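Local atomic coordinates of Methylcobalamin\: coenzyme M methyltransferase (Methanosarcina mazei, PDB entry 4AY7), a protein that transfers the methyl group of a methylated corrinoid to coenzyme M with the help of zinc, a step of methanogenesis. Residues P157-V160 with A161-V165; P253-S256 with D257-D260. All coordinates share one frame; numbering follows the deposited sequence.

Contact 1: residues P157-V160 with A161-V165; sequences PVTV and ASDLV
Pro157 O accepts Ala161 N at 2.9 Å (N-H...O 157°), opening a run of i to i+4 bonds in the short helix 157-165, which follows strand 150-155 of the TIM barrel. One residue on, Val158 O takes Ser162 N at 3.0 Å, while the amide of Val158 is held by Asp211 OD2. Thr159 O receives Asp163 N at 2.9 Å, and the two side chains run alongside each other in a common direction, with Thr159 CG2 4.0 Å from Asp163 OD2. In Thr159, OG1 sits beside the backbone N (chi1 -64°), where it is hydrogen-bonded to Asp211 OD1 and Val213 N, and the CG2 methyl is left for Asp163. This grip fixes a side chain about 8 Å from that of the zinc ligand Cys248. Asp163 also touches Val88 of helix 86-90. With the carboxylate gone, as in an alanine here, the Thr159 methyl and Val88 would probably both lose cover on this side. Val160 rests on Leu87, Val88 and Ala188, and its carbonyl bonds Leu164 N less directly, the N-H...O angle falling to 135°. Beyond that bond, Val160 CG1 lies a loose 4.5 Å from Leu164 CG, and Leu164 CG stands 3.3 Å from Val160 O.

Contact 2: residues P253-S256 with D257-D260; sequences PILS and DMAD
Ser256 O draws two weak backbone bonds in helix 252-259 and the residue after it, from Ala259 N at 3.2 Å and from Asp260 N at 3.4 Å; their N-H...O angles of 121° and 129° show how bent both are. Further back the bonding is firmer: Met258 N reaches Ile254 O at 2.8 Å, almost in line with the carbonyl, and Ala259 N reaches Leu255 O at 3.1 Å. On the buried face the Met258 sulfur lies between two aliphatic chains, SD being 3.9 Å from Ile254 CG1 and 4.2 Å from Leu255 CD1. Ile254 has CG1 flanked by both the backbone N and the carbonyl C (chi1 64°), which brings CG1 and CD1 against the thioether, and both aliphatic chains cross Met258 at a slant. The polar side chains find partners on neighbouring elements. Asp257 OD2 forms a salt bridge with Arg225, and Asp260 spreads its carboxylate between Arg285 at OD1 and Lys229 at OD2, while Arg285 also hydrogen-bonds Ser256 OG. The helix is the crossover of a beta-alpha-beta unit between strands 242-246 and 265-267, with helix 221-238 meeting Ile254 and Asp257, and helix 275-282 meeting Leu255 and Ala259.

In the fold
Both contacts are local, along short helices that follow strands of the same barrel, 150-155 for contact 1 and 242-246 for contact 2. Their centres lie 20 Å apart and their nearest atoms about 9 Å, so they do not touch. Contact 1 is almost wholly buried, and its side-chain hydrogen bonds include those of Thr159 OG1 to Asp211 and Val213. Contact 2 is only partly buried: Pro253 is exposed, and the two aspartates pair with basic residues outside 253-260, whereas its inner face is aliphatic and sulfur packing. Each has a side chain about 10 Å from the zinc ion, Thr159 in one and Met258 in the other, which places both near the metal site without supplying a ligand.

Contact 1: residues P157-V160 with A161-V165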
ATOM      1  N   PRO A 157      -2.333   4.012  -9.752  1.00 19.95           N
ATOM      2  CA  PRO A 157      -3.019   4.577 -10.902  1.00 20.53           C
ATOM      3  C   PRO A 157      -3.738   3.572 -11.773  1.00 20.45           C
ATOM      4  O   PRO A 157      -4.768   3.919 -12.378  1.00 21.12           O
ATOM      5  CB  PRO A 157      -1.942   5.298 -11.672  1.00 21.62           C
ATOM      6  CG  PRO A 157      -0.637   4.915 -11.094  1.00 21.12           C
ATOM      7  CD  PRO A 157      -0.889   4.329  -9.733  1.00 20.82           C
ATOM      8  N   VAL A 158      -3.294   2.331 -11.816  1.00 20.16           N
ATOM      9  CA  VAL A 158      -3.990   1.382 -12.658  1.00 20.80           C
ATOM     10  C   VAL A 158      -5.389   1.143 -12.045  1.00 21.25           C
ATOM     11  O   VAL A 158      -6.421   1.153 -12.716  1.00 21.28           O
ATOM     12  CB  VAL A 158      -3.215   0.103 -12.864  1.00 20.27           C
ATOM     13  CG1 VAL A 158      -3.955  -0.888 -13.765  1.00 20.23           C
ATOM     14  CG2 VAL A 158      -1.832   0.454 -13.433  1.00 20.73           C
ATOM     15  N   THR A 159      -5.413   0.883 -10.740  1.00 20.68           N
ATOM     16  CA  THR A 159      -6.661   0.637 -10.043  1.00 20.63           C
ATOM     17  C   THR A 159      -7.582   1.864 -10.056  1.00 20.18           C
ATOM     18  O   THR A 159      -8.790   1.704 -10.213  1.00 19.40           O
ATOM     19  CB  THR A 159      -6.290   0.116  -8.645  1.00 20.74           C
ATOM     20  OG1 THR A 159      -5.612  -1.138  -8.838  1.00 20.54           O
ATOM     21  CG2 THR A 159      -7.530  -0.128  -7.711  1.00 20.24           C
ATOM     22  N   VAL A 160      -7.004   3.074  -9.971  1.00 19.01           N
ATOM     23  CA  VAL A 160      -7.790   4.303 -10.054  1.00 18.89           C
ATOM     24  C   VAL A 160      -8.409   4.424 -11.437  1.00 19.36           C
ATOM     25  O   VAL A 160      -9.594   4.731 -11.526  1.00 19.17           O
ATOM     26  CB  VAL A 160      -6.941   5.586  -9.803  1.00 18.49           C
ATOM     27  CG1 VAL A 160      -7.724   6.820 -10.189  1.00 18.05           C
ATOM     28  CG2 VAL A 160      -6.462   5.623  -8.354  1.00 17.77           C
ATOM     29  N   ALA A 161      -7.668   4.106 -12.501  1.00 19.00           N
ATOM     30  CA  ALA A 161      -8.224   4.216 -13.835  1.00 19.55           C
ATOM     31  C   ALA A 161      -9.381   3.233 -13.994  1.00 19.94           C
ATOM     32  O   ALA A 161     -10.428   3.563 -14.538  1.00 19.73           O
ATOM     33  CB  ALA A 161      -7.174   3.911 -14.885  1.00 19.81           C
ATOM     34  N   SER A 162      -9.160   2.019 -13.521  1.00 19.93           N
ATOM     35  CA  SER A 162     -10.142   0.945 -13.584  0.70 20.47           C
ATOM     36  C   SER A 162     -11.415   1.293 -12.830  1.00 20.45           C
ATOM     37  O   SER A 162     -12.550   1.007 -13.307  1.00 21.16           O
ATOM     38  CB  SER A 162      -9.538  -0.316 -12.985  0.70 20.92           C
ATOM     39  OG  SER A 162     -10.429  -1.384 -13.159  0.70 22.62           O
ATOM     40  N   ASP A 163     -11.249   1.939 -11.677  1.00 20.13           N
ATOM     41  CA  ASP A 163     -12.444   2.427 -10.917  1.00 20.99           C
ATOM     42  C   ASP A 163     -13.156   3.629 -11.564  1.00 20.70           C
ATOM     43  O   ASP A 163     -14.421   3.740 -11.401  1.00 20.35           O
ATOM     44  CB  ASP A 163     -12.108   2.733  -9.459  1.00 21.35           C
ATOM     45  CG  ASP A 163     -11.799   1.465  -8.638  1.00 23.51           C
ATOM     46  OD1 ASP A 163     -12.319   0.347  -8.918  1.00 26.38           O
ATOM     47  OD2 ASP A 163     -11.128   1.627  -7.621  1.00 24.99           O
ATOM     48  N   LEU A 164     -12.450   4.428 -12.398  1.00 20.20           N
ATOM     49  CA  LEU A 164     -13.119   5.550 -13.047  1.00 20.47           C
ATOM     50  C   LEU A 164     -14.106   4.994 -14.054  1.00 20.64           C
ATOM     51  O   LEU A 164     -15.171   5.574 -14.279  1.00 21.74           O
ATOM     52  CB  LEU A 164     -12.135   6.435 -13.786  1.00 21.47           C
ATOM     53  CG  LEU A 164     -11.250   7.253 -12.887  1.00 22.60           C
ATOM     54  CD1 LEU A 164     -10.245   8.056 -13.713  1.00 23.37           C
ATOM     55  CD2 LEU A 164     -12.015   8.116 -11.921  1.00 23.49           C
ATOM     56  N   VAL A 165     -13.735   3.887 -14.715  1.00 20.29           N
ATOM     57  CA  VAL A 165     -14.471   3.400 -15.877  1.00 20.76           C
ATOM     58  C   VAL A 165     -15.158   2.040 -15.696  1.00 21.68           C
ATOM     59  O   VAL A 165     -15.912   1.598 -16.569  1.00 21.90           O
ATOM     60  CB  VAL A 165     -13.560   3.396 -17.149  1.00 20.90           C
ATOM     61  CG1 VAL A 165     -12.877   4.768 -17.288  1.00 20.35           C
ATOM     62  CG2 VAL A 165     -12.513   2.320 -17.089  1.00 20.82           C
TER

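Contact 2: residues P253-S256 with D257-D260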
ATOM      1  N   PRO A 253       5.456 -12.981 -13.369  1.00 23.46           N
ATOM      2  CA  PRO A 253       5.645 -12.697 -14.823  1.00 23.90           C
ATOM      3  C   PRO A 253       5.885 -11.225 -15.146  1.00 23.11           C
ATOM      4  O   PRO A 253       6.344 -10.916 -16.237  1.00 25.36           O
ATOM      5  CB  PRO A 253       4.376 -13.216 -15.463  1.00 24.85           C
ATOM      6  CG  PRO A 253       3.758 -14.155 -14.438  1.00 25.09           C
ATOM      7  CD  PRO A 253       4.198 -13.705 -13.086  1.00 24.12           C
ATOM      8  N   ILE A 254       5.774 -10.371 -14.139  1.00 21.85           N
ATOM      9  CA  ILE A 254       6.055  -8.971 -14.249  1.00 21.21           C
ATOM     10  C   ILE A 254       6.945  -8.410 -13.185  1.00 20.65           C
ATOM     11  O   ILE A 254       7.215  -7.217 -13.204  1.00 19.42           O
ATOM     12  CB  ILE A 254       4.717  -8.103 -14.199  1.00 20.28           C
ATOM     13  CG1 ILE A 254       3.950  -8.211 -12.850  1.00 19.43           C
ATOM     14  CG2 ILE A 254       3.833  -8.394 -15.424  1.00 21.37           C
ATOM     15  CD1 ILE A 254       2.859  -7.145 -12.676  1.00 19.17           C
ATOM     16  N   LEU A 255       7.412  -9.257 -12.261  1.00 21.68           N
ATOM     17  CA  LEU A 255       8.295  -8.820 -11.188  1.00 21.21           C
ATOM     18  C   LEU A 255       9.484  -8.028 -11.695  1.00 21.91           C
ATOM     19  O   LEU A 255       9.792  -6.991 -11.140  1.00 20.98           O
ATOM     20  CB  LEU A 255       8.746 -10.020 -10.348  1.00 21.50           C
ATOM     21  CG  LEU A 255       9.420  -9.672  -9.036  1.00 21.26           C
ATOM     22  CD1 LEU A 255       8.534  -8.716  -8.209  1.00 20.31           C
ATOM     23  CD2 LEU A 255       9.721 -10.974  -8.262  1.00 21.10           C
ATOM     24  N   SER A 256      10.167  -8.522 -12.725  1.00 23.70           N
ATOM     25  CA  SER A 256      11.337  -7.811 -13.282  1.00 24.32           C
ATOM     26  C   SER A 256      10.944  -6.442 -13.900  1.00 24.83           C
ATOM     27  O   SER A 256      11.615  -5.459 -13.687  1.00 25.48           O
ATOM     28  CB  SER A 256      12.096  -8.699 -14.307  1.00 26.48           C
ATOM     29  OG  SER A 256      13.280  -8.068 -14.716  1.00 26.96           O
ATOM     30  N   ASP A 257       9.751  -6.369 -14.469  1.00 24.68           N
ATOM     31  CA  ASP A 257       9.183  -5.117 -15.027  1.00 25.21           C
ATOM     32  C   ASP A 257       8.804  -4.172 -13.901  1.00 22.82           C
ATOM     33  O   ASP A 257       9.063  -2.991 -14.019  1.00 22.09           O
ATOM     34  CB  ASP A 257       7.992  -5.416 -15.906  1.00 27.34           C
ATOM     35  CG  ASP A 257       8.330  -6.313 -17.064  1.00 30.17           C
ATOM     36  OD1 ASP A 257       9.140  -5.854 -17.868  1.00 31.23           O
ATOM     37  OD2 ASP A 257       7.796  -7.462 -17.168  1.00 32.48           O
ATOM     38  N   MET A 258       8.249  -4.686 -12.799  1.00 21.23           N
ATOM     39  CA  MET A 258       8.004  -3.859 -11.633  1.00 20.54           C
ATOM     40  C   MET A 258       9.261  -3.185 -11.132  1.00 20.05           C
ATOM     41  O   MET A 258       9.235  -2.046 -10.683  1.00 19.36           O
ATOM     42  CB  MET A 258       7.401  -4.724 -10.517  1.00 20.01           C
ATOM     43  CG  MET A 258       5.942  -5.194 -10.804  1.00 20.51           C
ATOM     44  SD  MET A 258       5.336  -6.432  -9.646  1.00 20.94           S
ATOM     45  CE  MET A 258       5.465  -5.498  -8.116  1.00 19.55           C
ATOM     46  N   ALA A 259      10.392  -3.939 -11.176  1.00 21.27           N
ATOM     47  CA  ALA A 259      11.650  -3.462 -10.680  1.00 21.23           C
ATOM     48  C   ALA A 259      12.213  -2.346 -11.523  1.00 21.99           C
ATOM     49  O   ALA A 259      13.066  -1.622 -11.042  1.00 21.95           O
ATOM     50  CB  ALA A 259      12.666  -4.620 -10.515  1.00 20.62           C
ATOM     51  N   ASP A 260      11.746  -2.217 -12.765  1.00 22.96           N
ATOM     52  CA  ASP A 260      12.097  -1.087 -13.645  1.00 24.05           C
ATOM     53  C   ASP A 260      11.175   0.160 -13.511  1.00 24.81           C
ATOM     54  O   ASP A 260      11.351   1.103 -14.298  1.00 25.04           O
ATOM     55  CB  ASP A 260      12.025  -1.558 -15.112  1.00 26.05           C
ATOM     56  CG  ASP A 260      13.098  -2.536 -15.505  1.00 30.04           C
ATOM     57  OD1 ASP A 260      14.219  -2.506 -14.959  1.00 29.39           O
ATOM     58  OD2 ASP A 260      12.836  -3.369 -16.405  1.00 33.27           O
TER